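Local atomic coordinates of mutT/nudix family protein (Listeria innocua, PDB entry 3I9X), a protein that probably acts as a hydrolase of the Nudix family, represented here by the part of a longer protein that carries the Nudix domain. Residues Leu34-Glu39 against Ile144-Met149; His47-Lys52 against Lys134-Asp139; Thr94-Ile99 against Pro129-Lys134. All blocks are in the same frame, centred on the assembly; numbering follows the deposited sequence.

Interaction 1: Leu34-Glu39 against Ile144-Met149; sequences LTTVKE and IGLFPM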
ATOM      1  N   LEU A  34       2.250   1.436  16.623  1.00 37.72           N
ATOM      2  CA  LEU A  34       2.462   2.601  17.466  1.00 39.09           C
ATOM      3  C   LEU A  34       3.544   2.362  18.488  1.00 38.46           C
ATOM      4  O   LEU A  34       3.313   1.663  19.488  1.00 37.02           O
ATOM      5  CB  LEU A  34       1.162   2.918  18.194  1.00 40.19           C
ATOM      6  CG  LEU A  34       0.831   4.320  18.622  1.00 43.86           C
ATOM      7  CD1 LEU A  34       1.353   5.264  17.552  1.00 48.05           C
ATOM      8  CD2 LEU A  34      -0.720   4.470  18.787  1.00 44.25           C
ATOM      9  N   THR A  35       4.710   2.949  18.261  1.00 38.85           N
ATOM     10  CA  THR A  35       5.891   2.636  19.076  1.00 39.37           C
ATOM     11  C   THR A  35       6.472   3.802  19.847  1.00 40.44           C
ATOM     12  O   THR A  35       6.211   4.973  19.535  1.00 40.86           O
ATOM     13  CB  THR A  35       6.993   2.027  18.235  1.00 39.29           C
ATOM     14  OG1 THR A  35       7.618   3.020  17.432  1.00 38.55           O
ATOM     15  CG2 THR A  35       6.452   0.910  17.331  1.00 39.07           C
ATOM     16  N   THR A  36       7.241   3.464  20.877  1.00 40.77           N
ATOM     17  CA  THR A  36       8.040   4.423  21.640  1.00 42.69           C
ATOM     18  C   THR A  36       9.322   3.746  22.089  1.00 43.91           C
ATOM     19  O   THR A  36       9.522   2.553  21.867  1.00 43.80           O
ATOM     20  CB  THR A  36       7.307   5.012  22.833  1.00 42.84           C
ATOM     21  OG1 THR A  36       8.071   6.100  23.372  1.00 44.47           O
ATOM     22  CG2 THR A  36       7.077   3.990  23.913  1.00 40.95           C
ATOM     23  N   VAL A  37      10.220   4.534  22.651  1.00 45.46           N
ATOM     24  CA  VAL A  37      11.459   4.012  23.193  1.00 45.76           C
ATOM     25  C   VAL A  37      11.408   4.370  24.667  1.00 48.06           C
ATOM     26  O   VAL A  37      11.048   5.484  25.025  1.00 47.97           O
ATOM     27  CB  VAL A  37      12.695   4.586  22.489  1.00 45.61           C
ATOM     28  CG1 VAL A  37      13.993   4.290  23.297  1.00 44.87           C
ATOM     29  CG2 VAL A  37      12.844   4.011  21.072  1.00 43.00           C
ATOM     30  N   LYS A  38      11.638   3.391  25.528  1.00 50.06           N
ATOM     31  CA  LYS A  38      11.739   3.675  26.953  1.00 52.21           C
ATOM     32  C   LYS A  38      12.576   2.617  27.639  1.00 53.68           C
ATOM     33  O   LYS A  38      12.863   1.550  27.061  1.00 53.31           O
ATOM     34  CB  LYS A  38      10.360   3.790  27.622  1.00 52.39           C
ATOM     35  CG  LYS A  38       9.588   2.481  27.778  1.00 53.40           C
ATOM     36  CD  LYS A  38       8.218   2.703  28.461  1.00 54.91           C
ATOM     37  CE  LYS A  38       7.902   1.687  29.577  1.00 56.40           C
ATOM     38  NZ  LYS A  38       7.239   2.347  30.728  1.00 57.33           N
ATOM     39  N   GLU A  39      12.932   2.900  28.885  1.00 55.89           N
ATOM     40  CA  GLU A  39      13.930   2.087  29.577  1.00 58.20           C
ATOM     41  C   GLU A  39      13.313   0.827  30.150  1.00 57.95           C
ATOM     42  O   GLU A  39      12.320   0.858  30.875  1.00 58.48           O
ATOM     43  CB  GLU A  39      14.656   2.893  30.664  1.00 59.26           C
ATOM     44  CG  GLU A  39      15.270   4.200  30.130  1.00 63.82           C
ATOM     45  CD  GLU A  39      16.795   4.199  30.094  1.00 70.82           C
ATOM     46  OE1 GLU A  39      17.423   3.901  31.152  1.00 73.40           O
ATOM     47  OE2 GLU A  39      17.353   4.537  29.014  1.00 74.62           O
ATOM     48  N   ILE A 144      -5.464  -2.831  27.231  1.00 52.54           N
ATOM     49  CA  ILE A 144      -4.375  -2.128  26.520  1.00 50.10           C
ATOM     50  C   ILE A 144      -3.034  -2.308  27.176  1.00 48.65           C
ATOM     51  O   ILE A 144      -2.896  -2.055  28.353  1.00 48.62           O
ATOM     52  CB  ILE A 144      -4.656  -0.622  26.472  1.00 50.11           C
ATOM     53  CG1 ILE A 144      -6.056  -0.403  25.883  1.00 49.77           C
ATOM     54  CG2 ILE A 144      -3.549   0.105  25.681  1.00 49.22           C
ATOM     55  CD1 ILE A 144      -6.413   1.023  25.644  1.00 50.14           C
ATOM     56  N   GLY A 145      -2.020  -2.721  26.417  1.00 46.74           N
ATOM     57  CA  GLY A 145      -0.680  -2.847  26.957  1.00 44.73           C
ATOM     58  C   GLY A 145       0.397  -2.161  26.122  1.00 44.37           C
ATOM     59  O   GLY A 145       0.288  -2.041  24.899  1.00 41.93           O
ATOM     60  N   LEU A 146       1.449  -1.710  26.806  1.00 43.37           N
ATOM     61  CA  LEU A 146       2.621  -1.161  26.159  1.00 43.23           C
ATOM     62  C   LEU A 146       3.732  -2.167  26.330  1.00 42.98           C
ATOM     63  O   LEU A 146       4.289  -2.281  27.426  1.00 44.56           O
ATOM     64  CB  LEU A 146       2.949   0.190  26.770  1.00 42.06           C
ATOM     65  CG  LEU A 146       4.061   1.029  26.153  1.00 43.29           C
ATOM     66  CD1 LEU A 146       3.912   1.354  24.587  1.00 37.06           C
ATOM     67  CD2 LEU A 146       4.141   2.325  27.003  1.00 41.53           C
ATOM     68  N   PHE A 147       4.040  -2.916  25.268  1.00 42.53           N
ATOM     69  CA  PHE A 147       4.935  -4.074  25.362  1.00 42.84           C
ATOM     70  C   PHE A 147       6.296  -3.793  24.735  1.00 42.86           C
ATOM     71  O   PHE A 147       6.366  -3.244  23.631  1.00 41.96           O
ATOM     72  CB  PHE A 147       4.354  -5.324  24.634  1.00 42.19           C
ATOM     73  CG  PHE A 147       3.063  -5.851  25.219  1.00 43.95           C
ATOM     74  CD1 PHE A 147       3.078  -6.792  26.251  1.00 44.61           C
ATOM     75  CD2 PHE A 147       1.840  -5.398  24.754  1.00 43.19           C
ATOM     76  CE1 PHE A 147       1.889  -7.264  26.796  1.00 46.46           C
ATOM     77  CE2 PHE A 147       0.651  -5.879  25.275  1.00 45.18           C
ATOM     78  CZ  PHE A 147       0.669  -6.808  26.304  1.00 46.95           C
ATOM     79  N   PRO A 148       7.367  -4.288  25.373  1.00 43.03           N
ATOM     80  CA  PRO A 148       8.640  -4.354  24.682  1.00 43.58           C
ATOM     81  C   PRO A 148       8.400  -5.161  23.442  1.00 43.83           C
ATOM     82  O   PRO A 148       7.525  -6.024  23.448  1.00 43.35           O
ATOM     83  CB  PRO A 148       9.565  -5.104  25.655  1.00 43.17           C
ATOM     84  CG  PRO A 148       8.875  -5.143  26.953  1.00 44.41           C
ATOM     85  CD  PRO A 148       7.399  -4.986  26.683  1.00 43.89           C
ATOM     86  N   MET A 149       9.115  -4.884  22.373  1.00 44.49           N
ATOM     87  CA  MET A 149       8.689  -5.437  21.095  1.00 45.78           C
ATOM     88  C   MET A 149       8.977  -6.919  21.065  1.00 46.58           C
ATOM     89  O   MET A 149       8.205  -7.679  20.495  1.00 45.89           O
ATOM     90  CB  MET A 149       9.304  -4.715  19.894  1.00 45.58           C
ATOM     91  CG  MET A 149       9.021  -5.386  18.547  1.00 44.95           C
ATOM     92  SD  MET A 149       7.367  -5.148  17.850  1.00 39.75           S
ATOM     93  CE  MET A 149       7.659  -3.488  17.100  1.00 43.73           C
TER
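Thr36 and Leu146 meet through methyl groups, CG2 of Thr36 lying 4.2 Å from CD1 of Leu146, and the two side chains cross at about a right angle. The backbones stay well apart: the nearest pair of CA atoms, in Lys38 and Pro148, is separated by 8.9 Å, about two strand spacings. Strand 43-52 fills that gap, pairing antiparallel with both neighbours, so the contact spans one face of the sheet over its middle strand. No hydrogen bond joins the segments. Burial sets the ends apart: Thr36 is buried, Lys38 partly exposed. The threonine hydroxyl stands anti to the backbone N (chi1 -170°) and is hydrogen-bonded to the carbonyl of Val127, which leaves CG2 in the crowded position between N and the carbonyl carbon, turned to the leucine. Leu146, with CG anti to its N (chi1 -174°), sends its branch across the face to meet that methyl and gives the largest share of the 156 Å² buried between the segments. From helix 129-137, Pro129 packs on Thr36, and Leu132 on both Thr36 and Leu146. Toward the more open end, Lys38 takes over. Its CD carbon comes no closer than 4.3 Å to CD2 of Leu146, and the aliphatic chain passes the leucine before NZ forms a salt bridge with Glu133. Polar ends therefore go to partners outside the two strands while carbon meets carbon between them, which implies a van der Waals contact whose position is set by the sheet and by the helix packed on that face.

Interaction 2: His47-Lys52 against Lys134-Asp139; sequences HILLIK and KRAAGD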
ATOM      1  N   HIS A  47       9.158  -0.155  22.395  1.00 39.41           N
ATOM      2  CA  HIS A  47       7.873  -0.687  22.871  1.00 38.78           C
ATOM      3  C   HIS A  47       6.756  -0.432  21.870  1.00 38.69           C
ATOM      4  O   HIS A  47       6.784   0.574  21.136  1.00 38.70           O
ATOM      5  CB  HIS A  47       7.470  -0.014  24.187  1.00 39.11           C
ATOM      6  CG  HIS A  47       8.250  -0.465  25.380  1.00 40.95           C
ATOM      7  ND1 HIS A  47       9.626  -0.391  25.443  1.00 43.52           N
ATOM      8  CD2 HIS A  47       7.843  -1.008  26.558  1.00 44.87           C
ATOM      9  CE1 HIS A  47      10.029  -0.859  26.614  1.00 46.64           C
ATOM     10  NE2 HIS A  47       8.968  -1.234  27.313  1.00 46.11           N
ATOM     11  N   ILE A  48       5.721  -1.285  21.910  1.00 36.89           N
ATOM     12  CA  ILE A  48       4.547  -1.153  21.063  1.00 35.79           C
ATOM     13  C   ILE A  48       3.236  -1.154  21.860  1.00 35.95           C
ATOM     14  O   ILE A  48       3.093  -1.918  22.832  1.00 34.40           O
ATOM     15  CB  ILE A  48       4.561  -2.234  19.967  1.00 35.63           C
ATOM     16  CG1 ILE A  48       3.360  -2.092  19.074  1.00 34.34           C
ATOM     17  CG2 ILE A  48       4.629  -3.683  20.565  1.00 37.34           C
ATOM     18  CD1 ILE A  48       3.399  -2.937  17.816  1.00 32.83           C
ATOM     19  N   LEU A  49       2.298  -0.270  21.476  1.00 34.39           N
ATOM     20  CA  LEU A  49       0.946  -0.278  22.024  1.00 34.98           C
ATOM     21  C   LEU A  49       0.028  -1.279  21.302  1.00 36.13           C
ATOM     22  O   LEU A  49      -0.175  -1.228  20.081  1.00 36.43           O
ATOM     23  CB  LEU A  49       0.280   1.087  21.954  1.00 33.67           C
ATOM     24  CG  LEU A  49      -0.929   1.233  22.878  1.00 36.98           C
ATOM     25  CD1 LEU A  49      -0.518   1.458  24.355  1.00 37.96           C
ATOM     26  CD2 LEU A  49      -1.889   2.402  22.447  1.00 39.03           C
ATOM     27  N   LEU A  50      -0.592  -2.158  22.074  1.00 36.80           N
ATOM     28  CA  LEU A  50      -1.506  -3.142  21.510  1.00 36.85           C
ATOM     29  C   LEU A  50      -2.766  -3.225  22.334  1.00 37.30           C
ATOM     30  O   LEU A  50      -2.759  -2.889  23.515  1.00 37.58           O
ATOM     31  CB  LEU A  50      -0.849  -4.491  21.444  1.00 36.20           C
ATOM     32  CG  LEU A  50       0.379  -4.659  20.588  1.00 36.98           C
ATOM     33  CD1 LEU A  50       1.023  -6.090  20.885  1.00 33.52           C
ATOM     34  CD2 LEU A  50       0.061  -4.474  19.127  1.00 34.05           C
ATOM     35  N   ILE A  51      -3.835  -3.670  21.671  1.00 37.15           N
ATOM     36  CA  ILE A  51      -5.163  -3.655  22.218  1.00 37.73           C
ATOM     37  C   ILE A  51      -5.774  -5.077  22.120  1.00 38.18           C
ATOM     38  O   ILE A  51      -5.902  -5.685  21.036  1.00 36.99           O
ATOM     39  CB  ILE A  51      -6.039  -2.652  21.468  1.00 36.80           C
ATOM     40  CG1 ILE A  51      -5.398  -1.235  21.482  1.00 38.90           C
ATOM     41  CG2 ILE A  51      -7.467  -2.626  22.048  1.00 36.50           C
ATOM     42  CD1 ILE A  51      -6.244  -0.185  20.773  1.00 38.45           C
ATOM     43  N   LYS A  52      -6.153  -5.624  23.265  1.00 39.25           N
ATOM     44  CA  LYS A  52      -6.683  -7.014  23.258  1.00 39.62           C
ATOM     45  C   LYS A  52      -8.104  -6.979  22.741  1.00 38.58           C
ATOM     46  O   LYS A  52      -8.907  -6.185  23.206  1.00 38.63           O
ATOM     47  CB  LYS A  52      -6.633  -7.580  24.647  1.00 40.49           C
ATOM     48  CG  LYS A  52      -6.998  -9.060  24.804  1.00 43.34           C
ATOM     49  CD  LYS A  52      -7.087  -9.374  26.291  1.00 49.60           C
ATOM     50  CE  LYS A  52      -6.150 -10.492  26.706  1.00 55.23           C
ATOM     51  NZ  LYS A  52      -5.984 -10.494  28.188  1.00 57.26           N
ATOM     52  N   LYS A 134      -0.127   6.542  29.260  1.00 58.89           N
ATOM     53  CA  LYS A 134      -1.474   6.985  29.694  1.00 60.94           C
ATOM     54  C   LYS A 134      -2.575   5.997  29.311  1.00 61.46           C
ATOM     55  O   LYS A 134      -3.389   5.593  30.163  1.00 61.96           O
ATOM     56  CB  LYS A 134      -1.831   8.367  29.134  1.00 61.64           C
ATOM     57  CG  LYS A 134      -1.381   9.563  29.984  1.00 65.39           C
ATOM     58  CD  LYS A 134      -2.131  10.880  29.600  1.00 69.49           C
ATOM     59  CE  LYS A 134      -3.662  10.825  29.925  1.00 71.99           C
ATOM     60  NZ  LYS A 134      -4.425  12.066  29.518  1.00 71.39           N
ATOM     61  N   ARG A 135      -2.613   5.604  28.035  1.00 61.89           N
ATOM     62  CA  ARG A 135      -3.671   4.691  27.560  1.00 62.23           C
ATOM     63  C   ARG A 135      -3.536   3.292  28.140  1.00 61.49           C
ATOM     64  O   ARG A 135      -4.537   2.663  28.455  1.00 61.14           O
ATOM     65  CB  ARG A 135      -3.716   4.623  26.025  1.00 63.00           C
ATOM     66  CG  ARG A 135      -4.620   5.672  25.418  1.00 66.77           C
ATOM     67  CD  ARG A 135      -6.126   5.293  25.516  1.00 69.78           C
ATOM     68  NE  ARG A 135      -6.582   4.402  24.445  1.00 72.53           N
ATOM     69  CZ  ARG A 135      -7.733   3.721  24.451  1.00 74.90           C
ATOM     70  NH1 ARG A 135      -8.577   3.793  25.486  1.00 74.92           N
ATOM     71  NH2 ARG A 135      -8.036   2.931  23.422  1.00 75.34           N
ATOM     72  N   ALA A 136      -2.306   2.813  28.289  1.00 61.00           N
ATOM     73  CA  ALA A 136      -2.075   1.501  28.880  1.00 61.46           C
ATOM     74  C   ALA A 136      -2.439   1.480  30.377  1.00 62.68           C
ATOM     75  O   ALA A 136      -2.729   0.422  30.932  1.00 61.70           O
ATOM     76  CB  ALA A 136      -0.663   1.069  28.676  1.00 59.92           C
ATOM     77  N   ALA A 137      -2.420   2.650  31.019  1.00 64.72           N
ATOM     78  CA  ALA A 137      -2.695   2.754  32.458  1.00 66.35           C
ATOM     79  C   ALA A 137      -4.102   3.291  32.773  1.00 67.71           C
ATOM     80  O   ALA A 137      -4.522   3.241  33.918  1.00 68.18           O
ATOM     81  CB  ALA A 137      -1.619   3.611  33.151  1.00 65.98           C
ATOM     82  N   GLY A 138      -4.827   3.790  31.769  1.00 69.20           N
ATOM     83  CA  GLY A 138      -6.165   4.341  31.982  1.00 70.15           C
ATOM     84  C   GLY A 138      -7.262   3.332  32.307  1.00 71.43           C
ATOM     85  O   GLY A 138      -7.004   2.230  32.821  1.00 71.03           O
ATOM     86  N   ASP A 139      -8.497   3.707  31.966  1.00 72.79           N
ATOM     87  CA  ASP A 139      -9.710   2.953  32.368  1.00 73.86           C
ATOM     88  C   ASP A 139     -10.006   1.708  31.486  1.00 73.98           C
ATOM     89  O   ASP A 139     -11.012   1.011  31.687  1.00 73.72           O
ATOM     90  CB  ASP A 139     -10.940   3.877  32.332  1.00 74.44           C
ATOM     91  CG  ASP A 139     -10.741   5.200  33.097  1.00 76.20           C
ATOM     92  OD1 ASP A 139      -9.593   5.565  33.475  1.00 78.16           O
ATOM     93  OD2 ASP A 139     -11.769   5.893  33.299  1.00 78.49           O
TER
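Leu49 is the first residue of segment 47-52 to touch 134-139, its CD1 resting 4.3 Å from CB of Ala136. The backbones come nearest at this pair as well, with 7.7 Å between CA of Leu49 and CA of Ala136. CG of Leu49 is anti to the backbone N (chi1 -162°), which carries the branch out from the strand to the last helical turn, where the small alanine methyl admits it. Ile144 of the next strand packs against the same leucine, and Leu49 is hydrogen-bonded through the backbone to Leu34 on the other neighbouring strand. The geometry fits the alpha/beta/alpha sandwich of the Nudix fold: helix 129-137 covers one face of the mixed sheet. Leu50 belongs to the other face, packing on Trp69, Val71 and Ala152, and so leaves the helix to its neighbours in sequence. Ile51 returns to the helix side. Its CB does not aim straight at the helix, yet the extended CG1-CD1 arm (chi2 -179°) brings the terminal methyl within 4.5 Å of NH2 of Arg135, approaching the guanidinium obliquely. This meeting is loose and apolar on the isoleucine's part; the charged group is held from elsewhere. Three like torsions, chi1 at -89° and the next two similar, curl the arginine chain round beside Ile144, against which it packs, and set its guanidinium near Ile51. There NH1 forms a salt bridge with Asp140 and NH2 another with Glu93, a residue that by sequence belongs to the Nudix box.

Interaction 3: Thr94-Ile99 against Pro129-Lys134; sequences TSLTDI and PEALEK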
ATOM      1  N   THR A  94      -5.002   8.295  21.340  1.00 70.99           N
ATOM      2  CA  THR A  94      -3.913   8.912  22.119  1.00 70.29           C
ATOM      3  C   THR A  94      -3.871  10.441  22.227  1.00 69.57           C
ATOM      4  O   THR A  94      -2.978  10.958  22.900  1.00 69.52           O
ATOM      5  CB  THR A  94      -2.527   8.499  21.548  1.00 70.47           C
ATOM      6  OG1 THR A  94      -2.132   9.410  20.514  1.00 70.12           O
ATOM      7  CG2 THR A  94      -2.567   7.087  21.021  1.00 69.53           C
ATOM      8  N   SER A  95      -4.783  11.148  21.549  1.00 68.74           N
ATOM      9  CA  SER A  95      -4.787  12.629  21.468  1.00 68.02           C
ATOM     10  C   SER A  95      -3.540  13.252  20.838  1.00 67.23           C
ATOM     11  O   SER A  95      -3.370  14.459  20.898  1.00 67.24           O
ATOM     12  CB  SER A  95      -5.035  13.273  22.852  1.00 68.24           C
ATOM     13  OG  SER A  95      -6.309  12.910  23.363  1.00 68.01           O
ATOM     14  N   LEU A  96      -2.669  12.456  20.221  1.00 66.20           N
ATOM     15  CA  LEU A  96      -1.540  13.030  19.485  1.00 65.55           C
ATOM     16  C   LEU A  96      -2.007  13.509  18.105  1.00 64.66           C
ATOM     17  O   LEU A  96      -2.870  12.892  17.493  1.00 63.75           O
ATOM     18  CB  LEU A  96      -0.392  12.020  19.359  1.00 65.74           C
ATOM     19  CG  LEU A  96       0.353  11.748  20.672  1.00 66.20           C
ATOM     20  CD1 LEU A  96       1.084  10.419  20.595  1.00 65.51           C
ATOM     21  CD2 LEU A  96       1.299  12.908  21.012  1.00 65.70           C
ATOM     22  N   THR A  97      -1.380  14.579  17.619  1.00 64.61           N
ATOM     23  CA  THR A  97      -1.918  15.397  16.541  1.00 64.38           C
ATOM     24  C   THR A  97      -0.897  15.845  15.481  1.00 63.81           C
ATOM     25  O   THR A  97      -1.237  16.065  14.317  1.00 63.57           O
ATOM     26  CB  THR A  97      -2.611  16.648  17.162  1.00 64.77           C
ATOM     27  OG1 THR A  97      -3.893  16.831  16.542  1.00 66.00           O
ATOM     28  CG2 THR A  97      -1.750  17.929  17.039  1.00 64.75           C
ATOM     29  N   ASP A  98       0.360  15.995  15.858  1.00 62.96           N
ATOM     30  CA  ASP A  98       1.335  16.495  14.897  1.00 61.96           C
ATOM     31  C   ASP A  98       2.334  15.385  14.589  1.00 60.56           C
ATOM     32  O   ASP A  98       3.546  15.645  14.568  1.00 60.57           O
ATOM     33  CB  ASP A  98       2.044  17.741  15.482  1.00 62.65           C
ATOM     34  N   ILE A  99       1.825  14.155  14.364  1.00 58.56           N
ATOM     35  CA  ILE A  99       2.679  12.958  14.233  1.00 56.42           C
ATOM     36  C   ILE A  99       2.664  12.403  12.817  1.00 53.70           C
ATOM     37  O   ILE A  99       1.643  11.918  12.343  1.00 52.32           O
ATOM     38  CB  ILE A  99       2.279  11.824  15.234  1.00 56.88           C
ATOM     39  CG1 ILE A  99       2.323  12.334  16.681  1.00 57.95           C
ATOM     40  CG2 ILE A  99       3.230  10.641  15.107  1.00 55.36           C
ATOM     41  CD1 ILE A  99       3.757  12.758  17.174  1.00 59.71           C
ATOM     42  N   PRO A 129       6.845   8.406  24.969  1.00 48.54           N
ATOM     43  CA  PRO A 129       6.283   7.300  25.741  1.00 49.51           C
ATOM     44  C   PRO A 129       5.080   7.672  26.568  1.00 50.81           C
ATOM     45  O   PRO A 129       4.266   6.799  26.858  1.00 51.11           O
ATOM     46  CB  PRO A 129       7.452   6.836  26.627  1.00 49.45           C
ATOM     47  CG  PRO A 129       8.418   7.948  26.633  1.00 49.28           C
ATOM     48  CD  PRO A 129       8.209   8.772  25.399  1.00 47.65           C
ATOM     49  N   GLU A 130       4.935   8.952  26.922  1.00 51.97           N
ATOM     50  CA  GLU A 130       3.942   9.337  27.920  1.00 53.06           C
ATOM     51  C   GLU A 130       2.484   9.140  27.479  1.00 52.77           C
ATOM     52  O   GLU A 130       1.684   8.645  28.235  1.00 52.24           O
ATOM     53  CB  GLU A 130       4.186  10.784  28.413  1.00 54.58           C
ATOM     54  CG  GLU A 130       5.479  10.961  29.298  1.00 57.50           C
ATOM     55  CD  GLU A 130       6.784  11.173  28.492  1.00 62.35           C
ATOM     56  OE1 GLU A 130       6.709  11.446  27.250  1.00 60.98           O
ATOM     57  OE2 GLU A 130       7.890  11.064  29.126  1.00 63.21           O
ATOM     58  N   ALA A 131       2.136   9.521  26.255  1.00 52.98           N
ATOM     59  CA  ALA A 131       0.790   9.262  25.737  1.00 52.82           C
ATOM     60  C   ALA A 131       0.443   7.765  25.672  1.00 52.18           C
ATOM     61  O   ALA A 131      -0.692   7.377  25.930  1.00 53.20           O
ATOM     62  CB  ALA A 131       0.658   9.852  24.369  1.00 53.95           C
ATOM     63  N   LEU A 132       1.405   6.931  25.312  1.00 51.01           N
ATOM     64  CA  LEU A 132       1.161   5.480  25.256  1.00 50.85           C
ATOM     65  C   LEU A 132       0.997   4.894  26.657  1.00 51.92           C
ATOM     66  O   LEU A 132       0.111   4.090  26.875  1.00 50.60           O
ATOM     67  CB  LEU A 132       2.274   4.759  24.489  1.00 49.29           C
ATOM     68  CG  LEU A 132       2.550   5.294  23.096  1.00 45.72           C
ATOM     69  CD1 LEU A 132       3.423   4.305  22.267  1.00 39.35           C
ATOM     70  CD2 LEU A 132       1.226   5.657  22.407  1.00 39.09           C
ATOM     71  N   GLU A 133       1.840   5.315  27.601  1.00 54.05           N
ATOM     72  CA  GLU A 133       1.689   4.919  29.024  1.00 55.66           C
ATOM     73  C   GLU A 133       0.331   5.335  29.574  1.00 56.82           C
ATOM     74  O   GLU A 133      -0.318   4.546  30.239  1.00 57.00           O
ATOM     75  CB  GLU A 133       2.833   5.482  29.889  1.00 55.95           C
ATOM     76  CG  GLU A 133       4.201   4.829  29.636  1.00 56.83           C
ATOM     77  CD  GLU A 133       5.402   5.626  30.187  1.00 60.72           C
ATOM     78  OE1 GLU A 133       5.290   6.855  30.433  1.00 59.99           O
ATOM     79  OE2 GLU A 133       6.491   5.007  30.345  1.00 62.70           O
ATOM     80  N   LYS A 134      -0.127   6.542  29.260  1.00 58.89           N
ATOM     81  CA  LYS A 134      -1.474   6.985  29.694  1.00 60.94           C
ATOM     82  C   LYS A 134      -2.575   5.997  29.311  1.00 61.46           C
ATOM     83  O   LYS A 134      -3.389   5.593  30.163  1.00 61.96           O
ATOM     84  CB  LYS A 134      -1.831   8.367  29.134  1.00 61.64           C
ATOM     85  CG  LYS A 134      -1.381   9.563  29.984  1.00 65.39           C
ATOM     86  CD  LYS A 134      -2.131  10.880  29.600  1.00 69.49           C
ATOM     87  CE  LYS A 134      -3.662  10.825  29.925  1.00 71.99           C
ATOM     88  NZ  LYS A 134      -4.425  12.066  29.518  1.00 71.39           N
TER
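CB of Leu96 is directed toward the helix, and CD1 of this leucine lies 3.8 Å from CB of Ala131. With CG anti to the carbonyl carbon and beside the backbone N (chi1 -71°), CG of Leu96 comes to the same Ala131 methyl, at 4.2 Å from CB. Ala131 offers a single methyl to two partners, because its CB also lies 4.1 Å from the carbonyl oxygen of Thr94. That small side chain lets the backbones come close, with 5.9 Å between CA of Thr94 and CA of Ala131. Thr94 then reaches past the alanine with its own methyl: CG2 approaches CD2 of Leu132 at 4.3 Å, the leucine swinging its end toward the threonine although its CB is not aimed there. Both hydroxyl bonds of Thr94 lie on its own side of the contact. OG1 accepts from N of Leu96 at 3.1 Å with an N-H...O angle of 155°, an ST turn, and is also hydrogen-bonded to O of Leu90. These bonds fix the threonine's rotation, leaving CG2 for Leu132. Between Thr94 and Leu96, Ser95 adopts positive phi (61°) as the chain leaves helix 82-94. By sequence, Thr94-Ser95-Leu96 aligns with the end of the Nudix box, which starts before that helix: serine takes the consensus glycine position, as its positive phi fits, and Leu96 the bulky aliphatic one.

Overall arrangement
All three interactions lie within the Nudix domain and converge on helix 129-137. Interaction 1 stays within the sheet, bridging two strands across a third under that helix; interaction 2 joins strand 43-52 to the helix's C-terminal turn, and interaction 3 joins its opening turns to the chain leaving helix 82-94. Each is partly buried, with one buried residue: Thr36, Leu49 and Leu132 respectively. The centre of interaction 3 is about 14 Å from the centre of the chain, those of the others about 11 Å. None has a hydrogen bond between its segments. The Lys38-Glu133 salt bridge is common to interactions 1 and 3, Arg135's two belong to interaction 2, and only interaction 3 has an ST turn.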